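Local coordinates for cytochrome P450 (Rhodococcus erythropolis, PDB 3WEC), which is a heme-dependent cytochrome P450 monooxygenase that hydroxylates the quinoline nitrogen of an aurachin alkaloid, a step that confers antibiotic activity on the product, at residues A[365-368]-A[369-372]; A[254-257]-A[258-261]; A[372-375]-A[376-380]. All coordinates share one frame; numbering follows the deposited sequence.

Contact 1 of 3, residues A[365-368]-A[369-372]. With HEM (protoporphyrin IX containing Fe), chain B.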
ATOM      1  N   ALA A 365       0.240  -4.924  10.964  1.00 31.59           N
ATOM      2  CA  ALA A 365      -0.692  -5.461  11.971  1.00 33.46           C
ATOM      3  C   ALA A 365      -2.078  -4.820  11.886  1.00 33.57           C
ATOM      4  O   ALA A 365      -3.059  -5.492  12.173  1.00 34.95           O
ATOM      5  CB  ALA A 365      -0.146  -5.303  13.387  1.00 34.97           C
ATOM      6  N   LEU A 366      -2.139  -3.523  11.516  1.00 30.18           N
ATOM      7  CA  LEU A 366      -3.375  -2.763  11.444  1.00 30.35           C
ATOM      8  C   LEU A 366      -4.126  -3.090  10.167  1.00 29.31           C
ATOM      9  O   LEU A 366      -5.303  -3.355  10.209  1.00 31.71           O
ATOM     10  CB  LEU A 366      -3.106  -1.231  11.472  1.00 30.30           C
ATOM     11  CG  LEU A 366      -4.312  -0.266  11.290  1.00 29.10           C
ATOM     12  CD1 LEU A 366      -5.390  -0.479  12.369  1.00 29.52           C
ATOM     13  CD2 LEU A 366      -3.772   1.139  11.411  1.00 28.08           C
ATOM     14  N   ALA A 367      -3.451  -3.027   9.030  1.00 26.81           N
ATOM     15  CA  ALA A 367      -4.038  -3.509   7.787  1.00 27.46           C
ATOM     16  C   ALA A 367      -4.595  -4.941   7.943  1.00 28.68           C
ATOM     17  O   ALA A 367      -5.679  -5.220   7.486  1.00 29.76           O
ATOM     18  CB  ALA A 367      -3.026  -3.418   6.632  1.00 24.39           C
ATOM     19  N   ASN A 368      -3.838  -5.829   8.570  1.00 29.27           N
ATOM     20  CA  ASN A 368      -4.283  -7.223   8.829  1.00 32.83           C
ATOM     21  C   ASN A 368      -5.520  -7.292   9.703  1.00 34.31           C
ATOM     22  O   ASN A 368      -6.459  -8.036   9.400  1.00 35.42           O
ATOM     23  CB  ASN A 368      -3.176  -8.041   9.540  1.00 35.14           C
ATOM     24  CG  ASN A 368      -2.164  -8.635   8.570  1.00 34.74           C
ATOM     25  OD1 ASN A 368      -2.327  -8.536   7.375  1.00 35.38           O
ATOM     26  ND2 ASN A 368      -1.132  -9.283   9.093  1.00 36.57           N
ATOM     27  N   SER A 369      -5.508  -6.526  10.797  1.00 34.88           N
ATOM     28  CA  SER A 369      -6.690  -6.396  11.646  1.00 37.02           C
ATOM     29  C   SER A 369      -7.904  -5.932  10.855  1.00 36.29           C
ATOM     30  O   SER A 369      -8.967  -6.574  10.924  1.00 37.80           O
ATOM     31  CB  SER A 369      -6.469  -5.422  12.787  1.00 37.92           C
ATOM     32  OG  SER A 369      -7.704  -5.249  13.480  1.00 40.56           O
ATOM     33  N   MET A 370      -7.749  -4.825  10.121  1.00 33.05           N
ATOM     34  CA  MET A 370      -8.841  -4.299   9.282  1.00 33.77           C
ATOM     35  C   MET A 370      -9.393  -5.367   8.333  1.00 35.32           C
ATOM     36  O   MET A 370     -10.606  -5.521   8.204  1.00 38.54           O
ATOM     37  CB  MET A 370      -8.386  -3.094   8.408  1.00 30.51           C
ATOM     38  CG  MET A 370      -8.339  -1.756   9.160  1.00 31.28           C
ATOM     39  SD  MET A 370      -7.983  -0.343   8.110  1.00 28.89           S
ATOM     40  CE  MET A 370      -6.262  -0.653   7.703  1.00 27.59           C
ATOM     41  N   LEU A 371      -8.478  -6.056   7.657  1.00 33.69           N
ATOM     42  CA  LEU A 371      -8.803  -6.959   6.591  1.00 34.46           C
ATOM     43  C   LEU A 371      -9.466  -8.200   7.162  1.00 37.15           C
ATOM     44  O   LEU A 371     -10.408  -8.704   6.565  1.00 39.19           O
ATOM     45  CB  LEU A 371      -7.533  -7.303   5.775  1.00 31.84           C
ATOM     46  CG  LEU A 371      -7.066  -6.190   4.812  1.00 29.47           C
ATOM     47  CD1 LEU A 371      -5.700  -6.512   4.214  1.00 28.07           C
ATOM     48  CD2 LEU A 371      -8.074  -5.913   3.716  1.00 29.08           C
ATOM     49  N   GLN A 372      -8.989  -8.649   8.328  1.00 38.25           N
ATOM     50  CA  GLN A 372      -9.550  -9.806   9.067  1.00 40.91           C
ATOM     51  C   GLN A 372     -10.925  -9.585   9.609  1.00 42.61           C
ATOM     52  O   GLN A 372     -11.770 -10.484   9.486  1.00 45.68           O
ATOM     53  CB  GLN A 372      -8.661 -10.206  10.235  1.00 42.28           C
ATOM     54  CG  GLN A 372      -7.342 -10.767   9.746  1.00 42.49           C
ATOM     55  CD  GLN A 372      -6.346 -10.920  10.846  1.00 42.84           C
ATOM     56  OE1 GLN A 372      -6.642 -10.625  12.008  1.00 45.26           O
ATOM     57  NE2 GLN A 372      -5.158 -11.401  10.500  1.00 42.27           N
TER
HETATM   58  CHA HEM B 501       5.706   0.599   3.745  1.00 25.08           C
HETATM   59  CHB HEM B 501       2.501  -2.601   1.698  1.00 24.97           C
HETATM   60  CHC HEM B 501      -1.010  -1.054   4.761  1.00 24.00           C
HETATM   61  CHD HEM B 501       2.216   2.323   6.682  1.00 22.71           C
HETATM   62  C1A HEM B 501       5.034  -0.381   2.921  1.00 24.28           C
HETATM   63  C2A HEM B 501       5.721  -0.990   1.735  1.00 28.16           C
HETATM   64  C3A HEM B 501       4.769  -1.918   1.170  1.00 29.55           C
HETATM   65  C4A HEM B 501       3.598  -1.762   2.030  1.00 24.80           C
HETATM   66  CMA HEM B 501       4.958  -2.826  -0.067  1.00 28.39           C
HETATM   67  CAA HEM B 501       7.128  -0.822   1.147  1.00 27.61           C
HETATM   68  CBA HEM B 501       7.968  -1.841   1.940  1.00 27.44           C
HETATM   69  CGA HEM B 501       9.372  -2.021   1.331  1.00 31.98           C
HETATM   70  O1A HEM B 501       9.914  -1.112   0.635  1.00 28.10           O
HETATM   71  O2A HEM B 501       9.995  -3.090   1.592  1.00 31.39           O
HETATM   72  C1B HEM B 501       1.228  -2.415   2.391  1.00 26.52           C
HETATM   73  C2B HEM B 501       0.143  -3.345   2.088  1.00 23.93           C
HETATM   74  C3B HEM B 501      -0.870  -2.840   2.977  1.00 24.75           C
HETATM   75  C4B HEM B 501      -0.271  -1.716   3.686  1.00 25.81           C
HETATM   76  CMB HEM B 501       0.023  -4.470   1.099  1.00 24.45           C
HETATM   77  CAB HEM B 501      -2.229  -3.434   3.066  1.00 26.47           C
HETATM   78  CBB HEM B 501      -3.272  -2.643   3.098  1.00 27.54           C
HETATM   79  C1C HEM B 501      -0.424  -0.021   5.589  1.00 23.95           C
HETATM   80  C2C HEM B 501      -1.216   0.783   6.521  1.00 24.97           C
HETATM   81  C3C HEM B 501      -0.246   1.763   7.055  1.00 25.46           C
HETATM   82  C4C HEM B 501       1.033   1.519   6.421  1.00 21.40           C
HETATM   83  CMC HEM B 501      -2.681   0.591   6.803  1.00 27.00           C
HETATM   84  CAC HEM B 501      -0.467   2.878   8.033  1.00 26.36           C
HETATM   85  CBC HEM B 501      -1.558   2.977   8.759  1.00 29.59           C
HETATM   86  C1D HEM B 501       3.495   2.188   5.973  1.00 24.71           C
HETATM   87  C2D HEM B 501       4.660   2.952   6.411  1.00 26.67           C
HETATM   88  C3D HEM B 501       5.734   2.459   5.527  1.00 26.71           C
HETATM   89  C4D HEM B 501       5.047   1.417   4.746  1.00 26.02           C
HETATM   90  CMD HEM B 501       4.701   4.046   7.454  1.00 28.24           C
HETATM   91  CAD HEM B 501       7.165   2.909   5.461  1.00 26.80           C
HETATM   92  CBD HEM B 501       7.977   1.895   6.303  1.00 24.47           C
HETATM   93  CGD HEM B 501       9.434   2.213   6.357  1.00 27.50           C
HETATM   94  O1D HEM B 501      10.030   1.954   7.441  1.00 29.53           O
HETATM   95  O2D HEM B 501       9.998   2.727   5.336  1.00 26.52           O
HETATM   96  NA  HEM B 501       3.715  -0.929   3.220  1.00 25.41           N
HETATM   97  NB  HEM B 501       1.031  -1.489   3.376  1.00 25.46           N
HETATM   98  NC  HEM B 501       0.948   0.368   5.559  1.00 22.44           N
HETATM   99  ND  HEM B 501       3.733   1.238   5.022  1.00 27.49           N
HETATM  100 FE   HEM B 501       2.266  -0.029   4.218  1.00 24.39          FE
HETATM  101  O   HOH W   1       1.364   1.291   2.325  1.00 21.46           O
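L366 and M370 lie one turn apart on helix 364-381, the L helix of the P450 fold, and their side chains cross obliquely. The methionine does most of the reaching. Its chain runs straight through CG and SD, then bends at the last torsion (chi3 -70°). The bend turns the methyl back over the earlier turn. CE stops 4.1 Å from CG of L366. It also lies 3.6 Å from CA of A367, so it settles across the helix backbone. It also faces the heme, where M370 CE is 3.9 Å from the ring methyl CMC.

L366 sends CG opposite its own backbone N (chi1 175°). From there the branch CD2 meets the vinyl carbon CBC of the heme at 3.9 Å. A367 offers only its CB, which sits close to the porphyrin rim. A367 CB is 3.6 Å from the vinyl carbon CBB and equally near the meso carbon CHC. Three apolar side chains thus line one part of the heme pocket.

The backbone under them is regular helix. M370 N gives a nearly straight bond to L366 O, 2.9 Å long. The side chain of L371 lies over the carbonyl of A367, with L371 CG 3.2 Å from A367 O. On the more polar face, N368 and Q372 stand one turn apart, with CB of N368 4.0 Å from NE2 of Q372. OD1 of N368 is hydrogen-bonded to Y354.

The axial heme ligand C361 comes just before this helix in the chain. Around the contact, L366 and M370 pack on helix 155-165. N368, L371 and Q372 pack on helix 286-296, and S369 meets helix 128-141.

Contact 2 of 3, residues A[254-257]-A[258-261]. With HEM (protoporphyrin IX containing Fe), chain B.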
ATOM      1  N   GLY A 254      -1.860   4.159   4.253  1.00 21.82           N
ATOM      2  CA  GLY A 254      -2.910   3.156   4.583  1.00 22.60           C
ATOM      3  C   GLY A 254      -4.226   3.191   3.821  1.00 24.61           C
ATOM      4  O   GLY A 254      -5.125   2.357   4.053  1.00 24.17           O
ATOM      5  N   GLN A 255      -4.367   4.142   2.913  1.00 23.88           N
ATOM      6  CA  GLN A 255      -5.614   4.250   2.165  1.00 25.29           C
ATOM      7  C   GLN A 255      -5.726   3.290   0.961  1.00 24.63           C
ATOM      8  O   GLN A 255      -6.529   2.394   0.974  1.00 24.05           O
ATOM      9  CB  GLN A 255      -5.792   5.680   1.659  1.00 25.89           C
ATOM     10  CG  GLN A 255      -6.343   6.685   2.642  1.00 28.57           C
ATOM     11  CD  GLN A 255      -6.697   8.025   1.934  1.00 30.23           C
ATOM     12  OE1 GLN A 255      -5.845   8.972   1.785  1.00 28.28           O
ATOM     13  NE2 GLN A 255      -7.912   8.087   1.467  1.00 30.58           N
ATOM     14  N   GLU A 256      -4.931   3.494  -0.098  1.00 25.36           N
ATOM     15  CA  GLU A 256      -5.181   2.748  -1.334  1.00 26.63           C
ATOM     16  C   GLU A 256      -4.695   1.321  -1.260  1.00 25.55           C
ATOM     17  O   GLU A 256      -5.248   0.472  -1.934  1.00 25.92           O
ATOM     18  CB  GLU A 256      -4.638   3.453  -2.593  1.00 29.48           C
ATOM     19  CG  GLU A 256      -5.763   4.111  -3.400  1.00 32.37           C
ATOM     20  CD  GLU A 256      -5.230   5.048  -4.446  1.00 36.61           C
ATOM     21  OE1 GLU A 256      -4.007   4.951  -4.758  1.00 35.96           O
ATOM     22  OE2 GLU A 256      -6.020   5.899  -4.951  1.00 37.84           O
ATOM     23  N   THR A 257      -3.673   1.075  -0.450  1.00 23.56           N
ATOM     24  CA  THR A 257      -3.241  -0.281  -0.155  1.00 25.53           C
ATOM     25  C   THR A 257      -4.421  -1.073   0.448  1.00 25.64           C
ATOM     26  O   THR A 257      -4.660  -2.199   0.046  1.00 26.63           O
ATOM     27  CB  THR A 257      -2.073  -0.318   0.875  1.00 24.48           C
ATOM     28  OG1 THR A 257      -2.409   0.512   2.012  1.00 26.10           O
ATOM     29  CG2 THR A 257      -0.810   0.164   0.237  1.00 25.43           C
ATOM     30  N   THR A 258      -5.142  -0.472   1.399  1.00 24.64           N
ATOM     31  CA  THR A 258      -6.239  -1.153   2.098  1.00 25.78           C
ATOM     32  C   THR A 258      -7.463  -1.187   1.176  1.00 25.94           C
ATOM     33  O   THR A 258      -8.072  -2.251   1.002  1.00 26.78           O
ATOM     34  CB  THR A 258      -6.633  -0.464   3.439  1.00 25.46           C
ATOM     35  OG1 THR A 258      -5.482  -0.222   4.253  1.00 25.68           O
ATOM     36  CG2 THR A 258      -7.663  -1.252   4.216  1.00 26.68           C
ATOM     37  N   SER A 259      -7.814  -0.053   0.557  1.00 26.35           N
ATOM     38  CA  SER A 259      -9.015  -0.102  -0.290  1.00 27.95           C
ATOM     39  C   SER A 259      -8.805  -1.024  -1.483  1.00 28.12           C
ATOM     40  O   SER A 259      -9.723  -1.734  -1.841  1.00 30.86           O
ATOM     41  CB  SER A 259      -9.525   1.255  -0.709  1.00 28.51           C
ATOM     42  OG  SER A 259      -8.617   1.900  -1.576  1.00 28.93           O
ATOM     43  N   ASN A 260      -7.623  -1.013  -2.103  1.00 26.60           N
ATOM     44  CA  ASN A 260      -7.375  -1.888  -3.250  1.00 27.54           C
ATOM     45  C   ASN A 260      -7.567  -3.335  -2.833  1.00 27.57           C
ATOM     46  O   ASN A 260      -8.111  -4.111  -3.570  1.00 29.43           O
ATOM     47  CB  ASN A 260      -5.946  -1.688  -3.803  1.00 27.48           C
ATOM     48  CG  ASN A 260      -5.859  -0.556  -4.801  1.00 28.19           C
ATOM     49  OD1 ASN A 260      -6.872   0.058  -5.168  1.00 30.66           O
ATOM     50  ND2 ASN A 260      -4.649  -0.297  -5.289  1.00 28.15           N
ATOM     51  N   THR A 261      -7.076  -3.687  -1.656  1.00 26.43           N
ATOM     52  CA  THR A 261      -7.180  -5.035  -1.150  1.00 27.79           C
ATOM     53  C   THR A 261      -8.599  -5.492  -0.830  1.00 29.57           C
ATOM     54  O   THR A 261      -8.895  -6.649  -0.989  1.00 32.47           O
ATOM     55  CB  THR A 261      -6.300  -5.246   0.106  1.00 26.94           C
ATOM     56  OG1 THR A 261      -4.957  -4.872  -0.210  1.00 25.98           O
ATOM     57  CG2 THR A 261      -6.331  -6.703   0.506  1.00 28.04           C
TER
HETATM   58  CHA HEM B 501       5.706   0.599   3.745  1.00 25.08           C
HETATM   59  CHB HEM B 501       2.501  -2.601   1.698  1.00 24.97           C
HETATM   60  CHC HEM B 501      -1.010  -1.054   4.761  1.00 24.00           C
HETATM   61  CHD HEM B 501       2.216   2.323   6.682  1.00 22.71           C
HETATM   62  C1A HEM B 501       5.034  -0.381   2.921  1.00 24.28           C
HETATM   63  C2A HEM B 501       5.721  -0.990   1.735  1.00 28.16           C
HETATM   64  C3A HEM B 501       4.769  -1.918   1.170  1.00 29.55           C
HETATM   65  C4A HEM B 501       3.598  -1.762   2.030  1.00 24.80           C
HETATM   66  CMA HEM B 501       4.958  -2.826  -0.067  1.00 28.39           C
HETATM   67  CAA HEM B 501       7.128  -0.822   1.147  1.00 27.61           C
HETATM   68  CBA HEM B 501       7.968  -1.841   1.940  1.00 27.44           C
HETATM   69  CGA HEM B 501       9.372  -2.021   1.331  1.00 31.98           C
HETATM   70  O1A HEM B 501       9.914  -1.112   0.635  1.00 28.10           O
HETATM   71  O2A HEM B 501       9.995  -3.090   1.592  1.00 31.39           O
HETATM   72  C1B HEM B 501       1.228  -2.415   2.391  1.00 26.52           C
HETATM   73  C2B HEM B 501       0.143  -3.345   2.088  1.00 23.93           C
HETATM   74  C3B HEM B 501      -0.870  -2.840   2.977  1.00 24.75           C
HETATM   75  C4B HEM B 501      -0.271  -1.716   3.686  1.00 25.81           C
HETATM   76  CMB HEM B 501       0.023  -4.470   1.099  1.00 24.45           C
HETATM   77  CAB HEM B 501      -2.229  -3.434   3.066  1.00 26.47           C
HETATM   78  CBB HEM B 501      -3.272  -2.643   3.098  1.00 27.54           C
HETATM   79  C1C HEM B 501      -0.424  -0.021   5.589  1.00 23.95           C
HETATM   80  C2C HEM B 501      -1.216   0.783   6.521  1.00 24.97           C
HETATM   81  C3C HEM B 501      -0.246   1.763   7.055  1.00 25.46           C
HETATM   82  C4C HEM B 501       1.033   1.519   6.421  1.00 21.40           C
HETATM   83  CMC HEM B 501      -2.681   0.591   6.803  1.00 27.00           C
HETATM   84  CAC HEM B 501      -0.467   2.878   8.033  1.00 26.36           C
HETATM   85  CBC HEM B 501      -1.558   2.977   8.759  1.00 29.59           C
HETATM   86  C1D HEM B 501       3.495   2.188   5.973  1.00 24.71           C
HETATM   87  C2D HEM B 501       4.660   2.952   6.411  1.00 26.67           C
HETATM   88  C3D HEM B 501       5.734   2.459   5.527  1.00 26.71           C
HETATM   89  C4D HEM B 501       5.047   1.417   4.746  1.00 26.02           C
HETATM   90  CMD HEM B 501       4.701   4.046   7.454  1.00 28.24           C
HETATM   91  CAD HEM B 501       7.165   2.909   5.461  1.00 26.80           C
HETATM   92  CBD HEM B 501       7.977   1.895   6.303  1.00 24.47           C
HETATM   93  CGD HEM B 501       9.434   2.213   6.357  1.00 27.50           C
HETATM   94  O1D HEM B 501      10.030   1.954   7.441  1.00 29.53           O
HETATM   95  O2D HEM B 501       9.998   2.727   5.336  1.00 26.52           O
HETATM   96  NA  HEM B 501       3.715  -0.929   3.220  1.00 25.41           N
HETATM   97  NB  HEM B 501       1.031  -1.489   3.376  1.00 25.46           N
HETATM   98  NC  HEM B 501       0.948   0.368   5.559  1.00 22.44           N
HETATM   99  ND  HEM B 501       3.733   1.238   5.022  1.00 27.49           N
HETATM  100 FE   HEM B 501       2.266  -0.029   4.218  1.00 24.39          FE
HETATM  101  O   HOH W   1       1.364   1.291   2.325  1.00 21.46           O
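T258 turns its hydroxyl back along helix 240-271 to the carbonyl of G254, and this is the tight end of the contact. The bond from T258 OG1 to G254 O is 2.6 Å long, with the donor tilted 30° from the carbonyl plane. OG1 lies opposite the carbonyl carbon of its own residue (chi1 -50°), which directs it to the preceding turn. The bond from T258 N to Q255 O is weak. The hydroxyl therefore takes the acceptor that a regular helix would give to the main chain.

The heme presses on the same turn. G254 has no side chain, and its CA comes within 3.4 Å of the ring methyl CMC. T257 brings CB to 3.4 Å from the vinyl carbon CBB. Its methyl CG2 reaches 3.2 Å from the water on the heme iron, and T257 also touches the bound aurachin intermediate. One turn on, T261 OG1 repeats the side-chain bond, to T257 O at 2.7 Å. The bond from T261 N to the same oxygen is weak.

The other side is looser. E256 is partly exposed, and its CG stays 4.0 Å from OG of S259. OE2 of E256 has a long, weak ion pair with K394. Regular backbone bonds from S259 and N260 hold the helix here.

The run AGQETT from A253 to T258 matches the I-helix signature of P450s, where the helix is distorted beside the oxygen site. Here the T257 hydroxyl is hydrogen-bonded to A253 O. Threonine hydroxyls thus answer carbonyls where helix bonding is disturbed, an arrangement consistent with an oxygen-binding groove as in other P450s.

Contact 3 of 3, residues A[372-375]-A[376-380]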
ATOM      1  N   GLN A 372      -8.989  -8.649   8.328  1.00 38.25           N
ATOM      2  CA  GLN A 372      -9.550  -9.806   9.067  1.00 40.91           C
ATOM      3  C   GLN A 372     -10.925  -9.585   9.609  1.00 42.61           C
ATOM      4  O   GLN A 372     -11.770 -10.484   9.486  1.00 45.68           O
ATOM      5  CB  GLN A 372      -8.661 -10.206  10.235  1.00 42.28           C
ATOM      6  CG  GLN A 372      -7.342 -10.767   9.746  1.00 42.49           C
ATOM      7  CD  GLN A 372      -6.346 -10.920  10.846  1.00 42.84           C
ATOM      8  OE1 GLN A 372      -6.642 -10.625  12.008  1.00 45.26           O
ATOM      9  NE2 GLN A 372      -5.158 -11.401  10.500  1.00 42.27           N
ATOM     10  N   HIS A 373     -11.153  -8.429  10.233  1.00 40.76           N
ATOM     11  CA  HIS A 373     -12.504  -8.069  10.687  1.00 42.64           C
ATOM     12  C   HIS A 373     -13.426  -7.910   9.517  1.00 41.87           C
ATOM     13  O   HIS A 373     -14.624  -8.190   9.630  1.00 43.56           O
ATOM     14  CB  HIS A 373     -12.519  -6.747  11.442  1.00 42.28           C
ATOM     15  CG  HIS A 373     -12.000  -6.831  12.830  1.00 43.72           C
ATOM     16  ND1 HIS A 373     -12.664  -7.453  13.806  1.00 47.16           N
ATOM     17  CD2 HIS A 373     -10.853  -6.300  13.401  1.00 42.76           C
ATOM     18  CE1 HIS A 373     -11.970  -7.353  14.953  1.00 48.18           C
ATOM     19  NE2 HIS A 373     -10.856  -6.642  14.696  1.00 45.68           N
ATOM     20  N   PHE A 374     -12.894  -7.400   8.405  1.00 38.17           N
ATOM     21  CA  PHE A 374     -13.746  -7.200   7.237  1.00 37.54           C
ATOM     22  C   PHE A 374     -14.207  -8.538   6.676  1.00 39.63           C
ATOM     23  O   PHE A 374     -15.386  -8.689   6.375  1.00 41.74           O
ATOM     24  CB  PHE A 374     -13.053  -6.407   6.142  1.00 33.78           C
ATOM     25  CG  PHE A 374     -13.905  -6.210   4.908  1.00 33.13           C
ATOM     26  CD1 PHE A 374     -14.756  -5.129   4.812  1.00 33.54           C
ATOM     27  CD2 PHE A 374     -13.829  -7.095   3.839  1.00 32.53           C
ATOM     28  CE1 PHE A 374     -15.536  -4.930   3.682  1.00 33.58           C
ATOM     29  CE2 PHE A 374     -14.586  -6.883   2.703  1.00 32.94           C
ATOM     30  CZ  PHE A 374     -15.463  -5.825   2.634  1.00 33.39           C
ATOM     31  N   LEU A 375     -13.268  -9.478   6.521  1.00 39.48           N
ATOM     32  CA  LEU A 375     -13.559 -10.783   5.970  1.00 41.88           C
ATOM     33  C   LEU A 375     -14.526 -11.572   6.916  1.00 45.11           C
ATOM     34  O   LEU A 375     -15.488 -12.180   6.441  1.00 46.79           O
ATOM     35  CB  LEU A 375     -12.253 -11.545   5.712  1.00 41.49           C
ATOM     36  CG  LEU A 375     -12.172 -12.698   4.698  1.00 43.30           C
ATOM     37  CD1 LEU A 375     -11.188 -13.754   5.173  1.00 45.34           C
ATOM     38  CD2 LEU A 375     -13.503 -13.324   4.341  1.00 44.93           C
ATOM     39  N   ARG A 376     -14.267 -11.509   8.229  1.00 46.02           N
ATOM     40  CA  ARG A 376     -15.068 -12.165   9.257  1.00 49.38           C
ATOM     41  C   ARG A 376     -16.535 -11.712   9.230  1.00 51.37           C
ATOM     42  O   ARG A 376     -17.441 -12.539   9.347  1.00 53.16           O
ATOM     43  CB  ARG A 376     -14.508 -11.956  10.671  1.00 50.57           C
ATOM     44  CG  ARG A 376     -15.416 -12.584  11.729  1.00 55.24           C
ATOM     45  CD  ARG A 376     -14.892 -12.554  13.168  1.00 57.93           C
ATOM     46  NE  ARG A 376     -13.616 -13.245  13.301  1.00 57.92           N
ATOM     47  CZ  ARG A 376     -12.432 -12.640  13.253  1.00 55.13           C
ATOM     48  NH1 ARG A 376     -12.339 -11.316  13.107  1.00 52.01           N
ATOM     49  NH2 ARG A 376     -11.335 -13.366  13.371  1.00 55.74           N
ATOM     50  N   GLU A 377     -16.750 -10.401   9.096  1.00 49.18           N
ATOM     51  CA  GLU A 377     -18.106  -9.863   8.983  1.00 51.03           C
ATOM     52  C   GLU A 377     -18.724 -10.305   7.652  1.00 50.86           C
ATOM     53  O   GLU A 377     -19.880 -10.724   7.588  1.00 53.36           O
ATOM     54  CB  GLU A 377     -18.084  -8.330   9.090  1.00 49.46           C
ATOM     55  CG  GLU A 377     -17.755  -7.768  10.470  1.00 50.19           C
ATOM     56  CD  GLU A 377     -18.744  -8.218  11.545  1.00 55.46           C
ATOM     57  OE1 GLU A 377     -18.256  -8.728  12.583  1.00 56.70           O
ATOM     58  OE2 GLU A 377     -19.988  -8.084  11.340  1.00 57.28           O
ATOM     59  N   LEU A 378     -17.913 -10.209   6.599  1.00 47.97           N
ATOM     60  CA  LEU A 378     -18.270 -10.593   5.257  1.00 47.89           C
ATOM     61  C   LEU A 378     -18.812 -12.023   5.158  1.00 51.12           C
ATOM     62  O   LEU A 378     -19.864 -12.265   4.573  1.00 52.29           O
ATOM     63  CB  LEU A 378     -17.032 -10.522   4.375  1.00 45.13           C
ATOM     64  CG  LEU A 378     -17.052  -9.875   2.979  1.00 43.86           C
ATOM     65  CD1 LEU A 378     -16.305 -10.759   1.977  1.00 43.33           C
ATOM     66  CD2 LEU A 378     -18.419  -9.466   2.447  1.00 45.04           C
ATOM     67  N   SER A 379     -18.039 -12.960   5.688  1.00 52.43           N
ATOM     68  CA  SER A 379     -18.329 -14.381   5.583  1.00 56.36           C
ATOM     69  C   SER A 379     -19.435 -14.771   6.526  1.00 60.30           C
ATOM     70  O   SER A 379     -20.165 -15.696   6.237  1.00 64.42           O
ATOM     71  CB  SER A 379     -17.086 -15.206   5.904  1.00 56.73           C
ATOM     72  OG  SER A 379     -16.531 -14.796   7.151  1.00 56.94           O
ATOM     73  N   GLN A 380     -19.554 -14.068   7.648  1.00 61.14           N
ATOM     74  CA  GLN A 380     -20.639 -14.318   8.611  1.00 66.57           C
ATOM     75  C   GLN A 380     -21.971 -13.784   8.071  1.00 67.51           C
ATOM     76  O   GLN A 380     -22.978 -14.431   8.199  1.00 71.52           O
ATOM     77  CB  GLN A 380     -20.312 -13.729   9.983  1.00 67.46           C
ATOM     78  CG  GLN A 380     -19.174 -14.440  10.719  1.00 68.59           C
ATOM     79  CD  GLN A 380     -18.935 -13.915  12.145  1.00 70.69           C
ATOM     80  OE1 GLN A 380     -19.016 -12.710  12.419  1.00 68.74           O
ATOM     81  NE2 GLN A 380     -18.619 -14.828  13.057  1.00 74.34           N
TER
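R376 lies beside H373 on helix 364-381, the L helix of the P450 fold, well away from the active site. Its side chain can be followed outward. CB sits 3.3 Å from Q372 O, the carbonyl that also accepts the backbone bond from R376 N. CG stands opposite the backbone N (chi1 177°), and CG and CD carry the chain away from the helix. A bend at chi3 then swings NE and CZ back toward the preceding turn. At the tip, NH1 lies 3.8 Å from Q372 O and 3.9 Å from ND1 of H373. The imidazole nitrogen comes to the edge of the guanidinium group, and the two planes are 71° apart. The side chains run alongside each other in the same direction, too far apart for a hydrogen bond. R376 also packs on I286 of helix 286-296. NE2 of H373 is hydrogen-bonded to D128 of helix 128-141.

F374 and L378 make an apolar patch on the buried face. They are one turn apart, with CE2 of the ring 3.9 Å from CG of the leucine. F374 also packs on I262 and M265 of helix 240-271, and L375 on F269 of the same helix.

S379 turns its hydroxyl back to the preceding turn. L375 O accepts two bonds from this one residue, from S379 N at 2.8 Å and from S379 OG at 2.9 Å.

How the contacts relate
Contact 2 is the most buried of the three, near the centre of the chain. Contacts 1 and 3 are partly buried and share helix 364-381, with Q372 common to both. Contacts 1 and 2 touch the same heme. They also touch each other, since CE of M370 packs 3.6 Å from OG1 of T258, and L371 packs on T261. Contact 3 meets neither the heme nor contact 2. Its F374 and L375 still pack on a later part of helix 240-271. The chemistry changes accordingly: apolar side chains against the heme in contact 1, with a more polar face besides, hydroxyl-to-carbonyl bonds in contact 2, and an apolar patch with a polar outer edge in contact 3.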